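PDB 4TWB: ribose-phosphate pyrophosphokinase from Sulfolobus solfataricus, which transfers the pyrophosphoryl group of ATP to the 1-hydroxyl of ribose 5-phosphate, making the phosphoribosyl diphosphate used in nucleotide biosynthesis. Local coordinates for residues V122-H127 against K140-Y145. Numbering follows the deposited sequence.
Sequences VVVEPH and KIVHPY. With AMP (adenosine monophosphate), chain G.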
loop_
_atom_site.group_PDB
_atom_site.type_symbol
_atom_site.label_atom_id
_atom_site.label_comp_id
_atom_site.label_asym_id
_atom_site.label_seq_id
_atom_site.Cartn_x
_atom_site.Cartn_y
_atom_site.Cartn_z
ATOM N N VAL A 122 17.624 -7.395 5.305
ATOM C CA VAL A 122 18.797 -6.548 5.089
ATOM C C VAL A 122 18.371 -5.118 4.792
ATOM O O VAL A 122 17.664 -4.871 3.815
ATOM C CB VAL A 122 19.636 -7.037 3.899
ATOM C CG1 VAL A 122 20.834 -6.151 3.734
ATOM C CG2 VAL A 122 20.062 -8.463 4.105
ATOM N N VAL A 123 18.805 -4.171 5.621
ATOM C CA VAL A 123 18.391 -2.774 5.470
ATOM C C VAL A 123 19.588 -1.829 5.467
ATOM O O VAL A 123 20.560 -2.040 6.194
ATOM C CB VAL A 123 17.462 -2.341 6.613
ATOM C CG1 VAL A 123 16.937 -0.960 6.362
ATOM C CG2 VAL A 123 16.304 -3.316 6.743
ATOM N N VAL A 124 19.527 -0.787 4.649
ATOM C CA VAL A 124 20.579 0.211 4.626
ATOM C C VAL A 124 20.162 1.431 5.468
ATOM O O VAL A 124 19.063 1.948 5.305
ATOM C CB VAL A 124 20.901 0.628 3.188
ATOM C CG1 VAL A 124 22.029 1.662 3.169
ATOM C CG2 VAL A 124 21.284 -0.580 2.374
ATOM N N GLU A 125 21.042 1.877 6.365
ATOM C CA GLU A 125 20.758 2.998 7.266
ATOM C C GLU A 125 19.308 3.074 7.713
ATOM O O GLU A 125 18.580 4.001 7.343
ATOM C CB GLU A 125 21.162 4.363 6.676
ATOM C CG GLU A 125 22.626 4.680 6.711
ATOM C CD GLU A 125 23.204 4.675 8.103
ATOM O OE1 GLU A 125 23.000 5.648 8.863
ATOM O OE2 GLU A 125 23.895 3.692 8.423
ATOM N N PRO A 126 18.889 2.114 8.530
ATOM C CA PRO A 126 17.596 2.225 9.211
ATOM C C PRO A 126 17.613 3.490 10.056
ATOM O O PRO A 126 18.614 3.727 10.719
ATOM C CB PRO A 126 17.589 0.999 10.128
ATOM C CG PRO A 126 19.073 0.690 10.326
ATOM C CD PRO A 126 19.634 0.921 8.957
ATOM N N HIS A 127 16.544 4.278 10.041
ATOM C CA HIS A 127 16.491 5.497 10.837
ATOM C C HIS A 127 16.944 5.333 12.299
ATOM O O HIS A 127 17.622 6.199 12.848
ATOM C CB HIS A 127 15.096 6.090 10.797
ATOM C CG HIS A 127 14.958 7.372 11.561
ATOM N ND1 HIS A 127 15.379 8.586 11.063
ATOM C CD2 HIS A 127 14.434 7.627 12.785
ATOM C CE1 HIS A 127 15.117 9.534 11.945
ATOM N NE2 HIS A 127 14.546 8.979 12.998
ATOM N N LYS A 140 20.489 -7.983 9.194
ATOM C CA LYS A 140 21.771 -7.493 8.711
ATOM C C LYS A 140 21.616 -6.029 8.331
ATOM O O LYS A 140 21.009 -5.703 7.303
ATOM C CB LYS A 140 22.284 -8.333 7.544
ATOM C CG LYS A 140 22.412 -9.780 7.932
ATOM C CD LYS A 140 23.508 -10.517 7.201
ATOM C CE LYS A 140 23.926 -11.751 8.011
ATOM N NZ LYS A 140 24.781 -12.702 7.236
ATOM N N ILE A 141 22.132 -5.154 9.192
ATOM C CA ILE A 141 22.143 -3.718 8.931
ATOM C C ILE A 141 23.366 -3.323 8.085
ATOM O O ILE A 141 24.455 -3.859 8.265
ATOM C CB ILE A 141 22.122 -2.952 10.256
ATOM C CG1 ILE A 141 20.972 -3.476 11.119
ATOM C CG2 ILE A 141 22.017 -1.470 10.023
ATOM C CD1 ILE A 141 20.751 -2.712 12.404
ATOM N N VAL A 142 23.170 -2.416 7.135
ATOM C CA VAL A 142 24.255 -1.994 6.256
ATOM C C VAL A 142 24.490 -0.508 6.422
ATOM O O VAL A 142 23.590 0.289 6.158
ATOM C CB VAL A 142 23.938 -2.265 4.764
ATOM C CG1 VAL A 142 25.099 -1.800 3.890
ATOM C CG2 VAL A 142 23.650 -3.731 4.518
ATOM N N HIS A 143 25.689 -0.135 6.868
ATOM C CA HIS A 143 26.071 1.275 6.955
ATOM C C HIS A 143 27.093 1.563 5.874
ATOM O O HIS A 143 28.249 1.191 6.003
ATOM C CB HIS A 143 26.676 1.575 8.325
ATOM C CG HIS A 143 25.787 1.218 9.479
ATOM N ND1 HIS A 143 24.719 1.997 9.869
ATOM C CD2 HIS A 143 25.820 0.174 10.339
ATOM C CE1 HIS A 143 24.126 1.449 10.913
ATOM N NE2 HIS A 143 24.778 0.342 11.223
ATOM N N PRO A 144 26.677 2.232 4.797
ATOM C CA PRO A 144 27.587 2.411 3.658
ATOM C C PRO A 144 28.588 3.557 3.883
ATOM O O PRO A 144 28.842 4.343 2.967
ATOM C CB PRO A 144 26.632 2.793 2.519
ATOM C CG PRO A 144 25.363 3.272 3.200
ATOM C CD PRO A 144 25.482 3.081 4.677
ATOM N N TYR A 145 29.134 3.651 5.091
ATOM C CA TYR A 145 29.986 4.779 5.454
ATOM C C TYR A 145 31.250 4.888 4.611
ATOM O O TYR A 145 31.589 5.976 4.165
ATOM C CB TYR A 145 30.293 4.783 6.952
ATOM C CG TYR A 145 29.045 4.867 7.821
ATOM C CD1 TYR A 145 27.838 5.316 7.298
ATOM C CD2 TYR A 145 29.079 4.515 9.163
ATOM C CE1 TYR A 145 26.701 5.401 8.078
ATOM C CE2 TYR A 145 27.937 4.594 9.955
ATOM C CZ TYR A 145 26.755 5.043 9.405
ATOM O OH TYR A 145 25.624 5.128 10.184
HETATM P P AMP G . 12.439 12.216 13.326
HETATM O O1P AMP G . 13.734 12.627 13.991
HETATM O O2P AMP G . 12.187 12.852 11.975
HETATM O O3P AMP G . 12.166 10.729 13.395
HETATM O "O5'" AMP G . 11.304 12.846 14.279
HETATM C "C5'" AMP G . 10.253 12.022 14.779
HETATM C "C4'" AMP G . 8.905 12.641 14.431
HETATM O "O4'" AMP G . 8.695 12.584 13.012
HETATM C "C3'" AMP G . 7.762 11.893 15.107
HETATM O "O3'" AMP G . 7.050 12.781 15.979
HETATM C "C2'" AMP G . 6.886 11.373 13.972
HETATM O "O2'" AMP G . 5.481 11.553 14.223
HETATM C "C1'" AMP G . 7.365 12.132 12.734
HETATM N N9 AMP G . 7.295 11.286 11.505
HETATM C C8 AMP G . 7.090 9.946 11.458
HETATM N N7 AMP G . 7.066 9.486 10.179
HETATM C C5 AMP G . 7.241 10.557 9.375
HETATM C C6 AMP G . 7.313 10.794 7.913
HETATM N N6 AMP G . 7.191 9.759 7.047
HETATM N N1 AMP G . 7.515 12.068 7.475
HETATM C C2 AMP G . 7.649 13.103 8.335
HETATM N N3 AMP G . 7.591 12.972 9.678
HETATM C C4 AMP G . 7.385 11.745 10.247
#
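The last two strands of the parallel core of the N-terminal PRTase-like domain pair here, 138-142 forming the edge of the sheet within this chain beside 120-124; past the sheet the first segment runs on to H127 in the AMP pocket, while the second turns into helix 145-155. V123 faces strand 138-142 with both its backbone polar atoms: its N donates to K140 O (3.2 Å) and its O accepts from V142 N (2.8 Å). E125 N then closes the pairing on V142 O at 3.0 Å. On one face V122 CG1 meets V142 CG2, while V124 splits its two methyls: CG1, anti to the backbone N (chi1 -179°), reaches P144 CG at 3.7 Å, and CG2 lies against V142 CB. Helix 284-289 packs on this face through I287 and S286. On the other face, I141 CG2 touches P126 CD at 3.5 Å.

Beyond the strands, the buried carboxylate of E125 links the two segments. Its side chain bends at chi2 (-59°) and carries OE2 to the edge of the H143 ring, where ND1 donates a hydrogen bond whose modelled length is too short to be taken literally; the carboxylate and imidazole planes are 59° apart. Y145, at the start of helix 145-155, has H143 CB over one face of its ring and brings its hydroxyl to the same carboxylate in weak contacts with both oxygens; OE1 also forms a salt bridge with R171. A phenylalanine here lacks the hydroxyl and would probably leave the carboxylate of E125 to its other partners. H127, predicted to bind magnesium, extends to the bound nucleotide; D217 OD2 is hydrogen-bonded to its ND1, and its NE2 lies 3.0 Å from O3P of the AMP phosphate.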